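Local coordinates for putative uncharacterized protein (Xanthomonas campestris pv. campestris, PDB 3RQA), which is of unknown function but carries an atypical PilZ domain of the cyclic di-GMP receptor family and assembles into a tetramer through an unusual helical bundle, at residues V104-R109 against R174-L179; D21-E26 against R178-Q183; H117-G122 against H155-R160. One frame throughout, in Å; residues are numbered along the deposited sequence.

Contacts 1 and 2 both set helix 165-185 against neighbouring strands of the PilZ barrel, 101-107 and 24-34, and their centres lie about 5 Å apart. Contact 1 is the buried member, a leucine and a histidine packed on a tryptophan. Contact 2, one turn farther along the helix, is shallower and more mixed: leucine, cysteine, histidine and glutamine meet in a surface contact with C25 as its buried member. The backbone pairing of W106 with C25 ties the two together. Contact 3 lies on another part of the sheet, its centre about 19 Å from that of contact 1; there a loop rests on strand 155-161, without a helix, in a surface contact of histidines, an alanine and the buried L157.

Contact 1. Residues V104-R109 against R174-L179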
loop_
_atom_site.group_PDB
_atom_site.type_symbol
_atom_site.label_atom_id
_atom_site.label_comp_id
_atom_site.label_asym_id
_atom_site.label_seq_id
_atom_site.Cartn_x
_atom_site.Cartn_y
_atom_site.Cartn_z
ATOM N N VAL C 104 20.570 20.794 11.176
ATOM C CA VAL C 104 20.874 19.988 12.347
ATOM C C VAL C 104 22.318 19.486 12.298
ATOM O O VAL C 104 22.953 19.506 11.243
ATOM C CB VAL C 104 19.915 18.762 12.427
ATOM C CG1 VAL C 104 18.478 19.219 12.253
ATOM C CG2 VAL C 104 20.270 17.736 11.347
ATOM N N HIS C 105 22.829 19.063 13.452
ATOM C CA HIS C 105 24.166 18.512 13.555
ATOM C C HIS C 105 23.912 17.112 14.089
ATOM O O HIS C 105 23.528 16.924 15.248
ATOM C CB HIS C 105 25.037 19.316 14.520
ATOM C CG HIS C 105 26.498 19.262 14.191
ATOM N ND1 HIS C 105 27.484 19.413 15.142
ATOM C CD2 HIS C 105 27.139 19.074 13.013
ATOM C CE1 HIS C 105 28.669 19.315 14.565
ATOM N NE2 HIS C 105 28.486 19.110 13.273
ATOM N N TRP C 106 24.145 16.133 13.227
ATOM C CA TRP C 106 23.872 14.734 13.518
ATOM C C TRP C 106 25.085 13.801 13.592
ATOM O O TRP C 106 25.918 13.773 12.684
ATOM C CB TRP C 106 22.898 14.245 12.435
ATOM C CG TRP C 106 22.234 12.933 12.636
ATOM C CD1 TRP C 106 22.166 12.199 13.786
ATOM C CD2 TRP C 106 21.453 12.230 11.662
ATOM N NE1 TRP C 106 21.385 11.085 13.592
ATOM C CE2 TRP C 106 20.934 11.079 12.295
ATOM C CE3 TRP C 106 21.140 12.463 10.315
ATOM C CZ2 TRP C 106 20.113 10.157 11.622
ATOM C CZ3 TRP C 106 20.326 11.544 9.645
ATOM C CH2 TRP C 106 19.823 10.406 10.301
ATOM N N SER C 107 25.168 13.037 14.679
ATOM C CA SER C 107 26.232 12.050 14.869
ATOM C C SER C 107 25.538 10.773 15.355
ATOM O O SER C 107 24.337 10.769 15.603
ATOM C CB SER C 107 27.259 12.508 15.920
ATOM O OG SER C 107 26.847 12.174 17.240
ATOM N N VAL C 108 26.301 9.699 15.486
ATOM C CA VAL C 108 25.771 8.426 15.936
ATOM C C VAL C 108 25.271 8.523 17.376
ATOM O O VAL C 108 24.397 7.766 17.784
ATOM C CB VAL C 108 26.861 7.324 15.854
ATOM C CG1 VAL C 108 27.973 7.623 16.835
ATOM C CG2 VAL C 108 26.265 5.960 16.139
ATOM N N ARG C 109 25.827 9.463 18.133
ATOM C CA ARG C 109 25.470 9.653 19.540
ATOM C C ARG C 109 24.207 10.458 19.807
ATOM O O ARG C 109 23.473 10.178 20.758
ATOM C CB ARG C 109 26.610 10.338 20.288
ATOM C CG ARG C 109 27.913 9.572 20.303
ATOM C CD ARG C 109 28.974 10.369 21.040
ATOM N NE ARG C 109 30.316 9.863 20.783
ATOM C CZ ARG C 109 31.381 10.641 20.656
ATOM N NH1 ARG C 109 31.250 11.959 20.764
ATOM N NH2 ARG C 109 32.572 10.106 20.403
ATOM N N ARG C 174 26.800 3.649 9.183
ATOM C CA ARG C 174 26.926 3.526 7.733
ATOM C C ARG C 174 26.158 4.668 7.083
ATOM O O ARG C 174 26.659 5.325 6.169
ATOM C CB ARG C 174 26.356 2.198 7.237
ATOM C CG ARG C 174 27.180 0.973 7.598
ATOM C CD ARG C 174 26.385 -0.287 7.289
ATOM N NE ARG C 174 27.107 -1.497 7.661
ATOM C CZ ARG C 174 28.029 -2.086 6.907
ATOM N NH1 ARG C 174 28.346 -1.585 5.722
ATOM N NH2 ARG C 174 28.644 -3.170 7.353
ATOM N N HIS C 175 24.944 4.909 7.573
ATOM C CA HIS C 175 24.118 5.971 7.018
ATOM C C HIS C 175 24.823 7.324 7.054
ATOM O O HIS C 175 24.874 8.034 6.047
ATOM C CB HIS C 175 22.788 6.080 7.764
ATOM C CG HIS C 175 21.886 7.129 7.198
ATOM N ND1 HIS C 175 21.226 6.967 5.999
ATOM C CD2 HIS C 175 21.610 8.387 7.615
ATOM C CE1 HIS C 175 20.585 8.084 5.700
ATOM N NE2 HIS C 175 20.803 8.962 6.663
ATOM N N LEU C 176 25.364 7.679 8.219
ATOM C CA LEU C 176 26.062 8.948 8.367
ATOM C C LEU C 176 27.292 8.993 7.459
ATOM O O LEU C 176 27.533 9.995 6.777
ATOM C CB LEU C 176 26.480 9.166 9.820
ATOM C CG LEU C 176 25.353 9.561 10.778
ATOM C CD1 LEU C 176 25.899 9.639 12.210
ATOM C CD2 LEU C 176 24.782 10.907 10.345
ATOM N N PHE C 177 28.056 7.905 7.444
ATOM C CA PHE C 177 29.248 7.854 6.611
ATOM C C PHE C 177 28.868 8.120 5.158
ATOM O O PHE C 177 29.482 8.964 4.507
ATOM C CB PHE C 177 29.948 6.502 6.748
ATOM C CG PHE C 177 31.322 6.473 6.152
ATOM C CD1 PHE C 177 31.504 6.192 4.806
ATOM C CD2 PHE C 177 32.435 6.762 6.934
ATOM C CE1 PHE C 177 32.782 6.196 4.239
ATOM C CE2 PHE C 177 33.714 6.772 6.383
ATOM C CZ PHE C 177 33.889 6.487 5.034
ATOM N N ARG C 178 27.847 7.427 4.651
ATOM C CA ARG C 178 27.412 7.656 3.267
ATOM C C ARG C 178 27.025 9.118 3.020
ATOM O O ARG C 178 27.497 9.737 2.069
ATOM C CB ARG C 178 26.204 6.793 2.895
ATOM C CG ARG C 178 26.455 5.310 2.827
ATOM C CD ARG C 178 25.366 4.637 2.012
ATOM N NE ARG C 178 24.973 3.371 2.612
ATOM C CZ ARG C 178 24.161 3.262 3.659
ATOM N NH1 ARG C 178 23.862 2.065 4.154
ATOM N NH2 ARG C 178 23.627 4.351 4.198
ATOM N N LEU C 179 26.152 9.659 3.866
ATOM C CA LEU C 179 25.714 11.041 3.708
ATOM C C LEU C 179 26.899 11.981 3.601
ATOM O O LEU C 179 26.885 12.931 2.818
ATOM C CB LEU C 179 24.847 11.483 4.895
ATOM C CG LEU C 179 23.408 10.985 5.001
ATOM C CD1 LEU C 179 22.705 11.726 6.130
ATOM C CD2 LEU C 179 22.683 11.222 3.690
#
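L176 lays one methyl over a face of the W106 indole. Its CD2 sits 3.8 Å from W106 CD2, an atom of the bond shared by the two rings, and makes a CH-pi contact with the five-membered ring, over its face. The second branch of the same leucine turns to the backbone: CD1 is 3.4 Å from C of S107 and 3.3 Å from N of V108, so the fork has one prong on the indole and the other on the S107-V108 peptide link. V108 adds a looser touch by its CB. W106 reaches the helix because its CG stands anti to the backbone N (chi1 -168°), which carries the six-membered ring on toward H175. There the two rings meet obliquely, with planes at 52°, and W106 CH2 comes to 3.8 Å from H175 CD2. L179, one turn after H175, brings CD1 to 4.2 Å from W106 CZ3 and completes the row of helix residues along the indole, while L172 touches it from the preceding turn.

The interface is held by apolar and aromatic packing, and the polar group next to it is satisfied on the strand side. S107 points away from the helix; its OG accepts from N of R109 at 3.0 Å, forming an ST turn, and donates to the carbonyl of L18. Strand 104-107 and helix 174-179 run at 127° to one another, their axes 9.6 Å apart, a separation bridged by the large indole and the leucine fork. A long C-terminal helix packed by its apolar side against a six-stranded antiparallel barrel is characteristic of the PilZ fold.

Contact 2. Residues D21-E26 against R178-Q183; sequences DTLSCE and RLHRRQ
The close-packed part of this contact gathers around H180, which meets L23 and C25 on its strand-facing side. L23 CD2 approaches the imidazole obliquely, 3.7 Å from H180 CD2, whereas the sulfur of C25 lies at the edge of the ring, near its plane, and 4.0 Å from H180 CB. The imidazole is carried out to L23 by a first torsion of -177°, CG standing anti to the backbone N, while the CB it leaves behind meets the sulfur. C25 is the buried member of the group and brings its CB up to the side chain of Q183 as well.

Outward from this cluster the fit is looser. Q183 reaches across to the strand with an extended chain, its amide end near C25 and the backbone carbonyl of E26. E26 points away from the helix, its carboxylate making a long, weak ion pair with R112. At the other end, L23 belongs to the loop that leads into the strand, where S24 OG donates to the carbonyl O of T22 at 3.2 Å, from above the carbonyl plane.

Strand 24-26 and helix 178-183 are inclined at 50° with axes 9.2 Å apart. Within the sheet the strand pairs with its neighbour 101-107, through the backbones of C25 and W106, while L179 and Q183 of helix 165-185 continue the packing on L27.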
loop_
_atom_site.group_PDB
_atom_site.type_symbol
_atom_site.label_atom_id
_atom_site.label_comp_id
_atom_site.label_asym_id
_atom_site.label_seq_id
_atom_site.Cartn_x
_atom_site.Cartn_y
_atom_site.Cartn_z
ATOM N N ASP C 21 35.330 13.615 18.498
ATOM C CA ASP C 21 35.936 12.361 18.038
ATOM C C ASP C 21 34.984 11.377 17.358
ATOM O O ASP C 21 35.135 10.161 17.484
ATOM C CB ASP C 21 36.644 11.647 19.205
ATOM C CG ASP C 21 37.720 12.509 19.857
ATOM O OD1 ASP C 21 38.342 13.315 19.143
ATOM O OD2 ASP C 21 37.955 12.367 21.075
ATOM N N THR C 22 34.001 11.902 16.643
ATOM C CA THR C 22 33.070 11.053 15.926
ATOM C C THR C 22 32.518 11.817 14.747
ATOM O O THR C 22 32.402 13.042 14.790
ATOM C CB THR C 22 31.904 10.584 16.813
ATOM O OG1 THR C 22 31.152 9.601 16.099
ATOM C CG2 THR C 22 30.986 11.748 17.182
ATOM N N LEU C 23 32.189 11.090 13.688
ATOM C CA LEU C 23 31.655 11.694 12.479
ATOM C C LEU C 23 30.386 12.458 12.837
ATOM O O LEU C 23 29.416 11.874 13.321
ATOM C CB LEU C 23 31.329 10.612 11.454
ATOM C CG LEU C 23 31.362 11.016 9.979
ATOM C CD1 LEU C 23 30.714 9.919 9.141
ATOM C CD2 LEU C 23 30.633 12.336 9.775
ATOM N N SER C 24 30.409 13.767 12.615
ATOM C CA SER C 24 29.255 14.614 12.906
ATOM C C SER C 24 28.963 15.390 11.657
ATOM O O SER C 24 29.839 16.070 11.143
ATOM C CB SER C 24 29.565 15.589 14.044
ATOM O OG SER C 24 29.802 14.893 15.254
ATOM N N CYS C 25 27.732 15.289 11.173
ATOM C CA CYS C 25 27.339 15.981 9.954
ATOM C C CYS C 25 26.353 17.117 10.207
ATOM O O CYS C 25 25.416 16.987 11.007
ATOM C CB CYS C 25 26.720 14.986 8.962
ATOM S SG CYS C 25 27.782 13.586 8.537
ATOM N N GLU C 26 26.587 18.233 9.517
ATOM C CA GLU C 26 25.740 19.417 9.605
ATOM C C GLU C 26 24.919 19.436 8.327
ATOM O O GLU C 26 25.458 19.682 7.256
ATOM C CB GLU C 26 26.610 20.673 9.676
ATOM C CG GLU C 26 25.855 22.003 9.662
ATOM C CD GLU C 26 25.262 22.365 11.014
ATOM O OE1 GLU C 26 24.812 23.523 11.165
ATOM O OE2 GLU C 26 25.244 21.501 11.925
ATOM N N ARG C 178 27.847 7.427 4.651
ATOM C CA ARG C 178 27.412 7.656 3.267
ATOM C C ARG C 178 27.025 9.118 3.020
ATOM O O ARG C 178 27.497 9.737 2.069
ATOM C CB ARG C 178 26.204 6.793 2.895
ATOM C CG ARG C 178 26.455 5.310 2.827
ATOM C CD ARG C 178 25.366 4.637 2.012
ATOM N NE ARG C 178 24.973 3.371 2.612
ATOM C CZ ARG C 178 24.161 3.262 3.659
ATOM N NH1 ARG C 178 23.862 2.065 4.154
ATOM N NH2 ARG C 178 23.627 4.351 4.198
ATOM N N LEU C 179 26.152 9.659 3.866
ATOM C CA LEU C 179 25.714 11.041 3.708
ATOM C C LEU C 179 26.899 11.981 3.601
ATOM O O LEU C 179 26.885 12.931 2.818
ATOM C CB LEU C 179 24.847 11.483 4.895
ATOM C CG LEU C 179 23.408 10.985 5.001
ATOM C CD1 LEU C 179 22.705 11.726 6.130
ATOM C CD2 LEU C 179 22.683 11.222 3.690
ATOM N N HIS C 180 27.925 11.705 4.399
ATOM C CA HIS C 180 29.113 12.537 4.427
ATOM C C HIS C 180 29.917 12.523 3.128
ATOM O O HIS C 180 30.275 13.583 2.606
ATOM C CB HIS C 180 30.008 12.129 5.601
ATOM C CG HIS C 180 31.230 12.980 5.746
ATOM N ND1 HIS C 180 32.312 12.878 4.899
ATOM C CD2 HIS C 180 31.513 13.995 6.597
ATOM C CE1 HIS C 180 33.208 13.794 5.219
ATOM N NE2 HIS C 180 32.747 14.487 6.246
ATOM N N ARG C 181 30.197 11.336 2.597
ATOM C CA ARG C 181 30.966 11.262 1.365
ATOM C C ARG C 181 30.178 11.871 0.222
ATOM O O ARG C 181 30.757 12.455 -0.688
ATOM C CB ARG C 181 31.346 9.818 1.031
ATOM C CG ARG C 181 30.215 8.948 0.535
ATOM C CD ARG C 181 30.733 7.549 0.227
ATOM N NE ARG C 181 29.655 6.621 -0.102
ATOM C CZ ARG C 181 29.735 5.305 0.062
ATOM N NH1 ARG C 181 30.846 4.767 0.553
ATOM N NH2 ARG C 181 28.705 4.526 -0.252
ATOM N N ARG C 182 28.856 11.752 0.278
ATOM C CA ARG C 182 28.019 12.309 -0.770
ATOM C C ARG C 182 28.007 13.839 -0.711
ATOM O O ARG C 182 28.135 14.495 -1.746
ATOM C CB ARG C 182 26.592 11.752 -0.677
ATOM C CG ARG C 182 25.733 12.100 -1.890
ATOM C CD ARG C 182 24.570 11.132 -2.120
ATOM N NE ARG C 182 23.492 11.270 -1.142
ATOM C CZ ARG C 182 23.413 10.598 0.005
ATOM N NH1 ARG C 182 24.356 9.723 0.341
ATOM N NH2 ARG C 182 22.382 10.798 0.817
ATOM N N GLN C 183 27.869 14.414 0.488
ATOM C CA GLN C 183 27.861 15.874 0.609
ATOM C C GLN C 183 29.191 16.409 0.075
ATOM O O GLN C 183 29.229 17.417 -0.636
ATOM C CB GLN C 183 27.669 16.295 2.075
ATOM C CG GLN C 183 26.187 16.200 2.577
ATOM C CD GLN C 183 26.041 16.445 4.086
ATOM O OE1 GLN C 183 26.265 15.531 4.910
ATOM N NE2 GLN C 183 25.673 17.681 4.457
#

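Contact 3. Residues H117-G122 against H155-R160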
loop_
_atom_site.group_PDB
_atom_site.type_symbol
_atom_site.label_atom_id
_atom_site.label_comp_id
_atom_site.label_asym_id
_atom_site.label_seq_id
_atom_site.Cartn_x
_atom_site.Cartn_y
_atom_site.Cartn_z
ATOM N N HIS C 117 9.662 24.869 21.022
ATOM C CA HIS C 117 9.658 25.137 22.455
ATOM C C HIS C 117 10.897 24.541 23.119
ATOM O O HIS C 117 11.370 23.478 22.724
ATOM C CB HIS C 117 8.397 24.538 23.086
ATOM C CG HIS C 117 7.124 25.011 22.452
ATOM N ND1 HIS C 117 6.718 26.328 22.492
ATOM C CD2 HIS C 117 6.187 24.350 21.732
ATOM C CE1 HIS C 117 5.586 26.459 21.822
ATOM N NE2 HIS C 117 5.242 25.275 21.350
ATOM N N ALA C 118 11.432 25.234 24.120
ATOM C CA ALA C 118 12.600 24.736 24.830
ATOM C C ALA C 118 12.159 23.582 25.718
ATOM O O ALA C 118 10.970 23.414 25.992
ATOM C CB ALA C 118 13.220 25.843 25.683
ATOM N N HIS C 119 13.121 22.782 26.160
ATOM C CA HIS C 119 12.837 21.654 27.036
ATOM C C HIS C 119 14.036 21.499 27.944
ATOM O O HIS C 119 15.154 21.335 27.470
ATOM C CB HIS C 119 12.631 20.381 26.224
ATOM C CG HIS C 119 11.261 20.254 25.643
ATOM N ND1 HIS C 119 10.159 19.929 26.406
ATOM C CD2 HIS C 119 10.807 20.424 24.379
ATOM C CE1 HIS C 119 9.086 19.904 25.637
ATOM N NE2 HIS C 119 9.451 20.201 24.402
ATOM N N PRO C 120 13.821 21.540 29.266
ATOM C CA PRO C 120 14.933 21.406 30.202
ATOM C C PRO C 120 15.727 20.120 30.041
ATOM O O PRO C 120 15.178 19.071 29.678
ATOM C CB PRO C 120 14.245 21.495 31.563
ATOM C CG PRO C 120 12.899 20.876 31.295
ATOM C CD PRO C 120 12.529 21.512 29.978
ATOM N N PRO C 121 17.046 20.192 30.280
ATOM C CA PRO C 121 17.866 18.988 30.159
ATOM C C PRO C 121 17.279 17.919 31.071
ATOM O O PRO C 121 16.869 18.209 32.194
ATOM C CB PRO C 121 19.259 19.458 30.591
ATOM C CG PRO C 121 19.023 20.738 31.305
ATOM C CD PRO C 121 17.883 21.364 30.566
ATOM N N GLY C 122 17.207 16.693 30.569
ATOM C CA GLY C 122 16.641 15.618 31.355
ATOM C C GLY C 122 15.309 15.203 30.759
ATOM O O GLY C 122 14.819 14.109 31.018
ATOM N N HIS C 155 15.158 28.134 19.760
ATOM C CA HIS C 155 15.505 27.350 20.946
ATOM C C HIS C 155 16.265 26.126 20.436
ATOM O O HIS C 155 15.753 25.375 19.602
ATOM C CB HIS C 155 14.250 26.874 21.693
ATOM C CG HIS C 155 13.334 27.974 22.129
ATOM N ND1 HIS C 155 12.497 28.639 21.259
ATOM C CD2 HIS C 155 13.098 28.503 23.353
ATOM C CE1 HIS C 155 11.781 29.526 21.927
ATOM N NE2 HIS C 155 12.127 29.464 23.201
ATOM N N TRP C 156 17.484 25.923 20.916
ATOM C CA TRP C 156 18.261 24.772 20.469
ATOM C C TRP C 156 18.332 23.685 21.518
ATOM O O TRP C 156 18.457 23.953 22.713
ATOM C CB TRP C 156 19.679 25.182 20.054
ATOM C CG TRP C 156 19.698 26.025 18.812
ATOM C CD1 TRP C 156 19.680 27.389 18.740
ATOM C CD2 TRP C 156 19.706 25.553 17.462
ATOM N NE1 TRP C 156 19.678 27.799 17.426
ATOM C CE2 TRP C 156 19.693 26.691 16.620
ATOM C CE3 TRP C 156 19.723 24.279 16.880
ATOM C CZ2 TRP C 156 19.697 26.593 15.222
ATOM C CZ3 TRP C 156 19.729 24.179 15.494
ATOM C CH2 TRP C 156 19.716 25.333 14.679
ATOM N N LEU C 157 18.244 22.451 21.040
ATOM C CA LEU C 157 18.281 21.271 21.878
ATOM C C LEU C 157 19.415 20.358 21.459
ATOM O O LEU C 157 19.699 20.211 20.273
ATOM C CB LEU C 157 16.960 20.499 21.754
ATOM C CG LEU C 157 15.783 20.792 22.689
ATOM C CD1 LEU C 157 15.849 22.200 23.261
ATOM C CD2 LEU C 157 14.499 20.561 21.919
ATOM N N TRP C 158 20.067 19.765 22.447
ATOM C CA TRP C 158 21.132 18.804 22.218
ATOM C C TRP C 158 20.525 17.529 22.773
ATOM O O TRP C 158 20.267 17.425 23.972
ATOM C CB TRP C 158 22.398 19.177 22.996
ATOM C CG TRP C 158 23.193 20.268 22.354
ATOM C CD1 TRP C 158 24.389 20.138 21.699
ATOM C CD2 TRP C 158 22.852 21.657 22.292
ATOM N NE1 TRP C 158 24.810 21.359 21.237
ATOM C CE2 TRP C 158 23.888 22.310 21.584
ATOM C CE3 TRP C 158 21.771 22.415 22.767
ATOM C CZ2 TRP C 158 23.876 23.688 21.338
ATOM C CZ3 TRP C 158 21.759 23.789 22.522
ATOM C CH2 TRP C 158 22.807 24.409 21.813
ATOM N N LEU C 159 20.256 16.579 21.893
ATOM C CA LEU C 159 19.664 15.318 22.296
ATOM C C LEU C 159 20.659 14.157 22.156
ATOM O O LEU C 159 21.354 14.040 21.148
ATOM C CB LEU C 159 18.426 15.016 21.446
ATOM C CG LEU C 159 17.199 15.939 21.385
ATOM C CD1 LEU C 159 16.671 16.193 22.776
ATOM C CD2 LEU C 159 17.547 17.232 20.699
ATOM N N ARG C 160 20.710 13.303 23.174
ATOM C CA ARG C 160 21.583 12.136 23.152
ATOM C C ARG C 160 20.679 10.920 22.997
ATOM O O ARG C 160 19.788 10.707 23.826
ATOM C CB ARG C 160 22.371 12.017 24.458
ATOM C CG ARG C 160 23.345 10.849 24.452
ATOM C CD ARG C 160 23.234 10.030 25.712
ATOM N NE ARG C 160 23.789 10.713 26.876
ATOM C CZ ARG C 160 23.149 10.852 28.035
ATOM N NH1 ARG C 160 21.925 10.363 28.179
ATOM N NH2 ARG C 160 23.741 11.466 29.052
#
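The loop 117-122 has no regular secondary structure and passes over strand 155-160 in broadly the same direction, closest at A118 and H155, whose CA atoms are 5.5 Å apart, and drifting away toward G122. A118 makes the tightest touch: its CB comes obliquely upon the imidazole of H155, 3.5 Å from H155 CD2. The ring comes beside the alanine methyl because H155 CG is turned beside its own backbone N, anti to the carbonyl carbon (chi1 -57°). From there H155 CG is also 4.3 Å from H117 C. The two imidazoles keep apart, with H117 ND1 6.3 Å from H155 NE2, so any charge on them would be felt only at a distance.

The loop joins strand 110-115 to strand 124-129, and on the way it passes across strands 155-161 and 139-150, which lie between them in the sheet order. With strand 110-115 paired to strand 155-161, the last of the four, this is the long connection of a Greek key. L157, from the strand, meets the loop with both methyls. CD1 is 4.0 Å from N of H119 and also near A118 CA, whereas CD2 lies at the edge of the H119 imidazole, near the ring plane, 4.4 Å from H119 CD2, and comes as close to the carbonyl O of H117.

H155 and L157 share one face of their strand; W156 and W158 project from the other, where W158 packs on helix 12-19 and hydrogen-bonds through NE1 to D15. The loop also engages strand 139-150: A118 touches S148, whose OG takes a weak hydrogen bond from N of H119, and G122, at backbone angles suited to glycine (phi 110°), pairs through its backbone with V145.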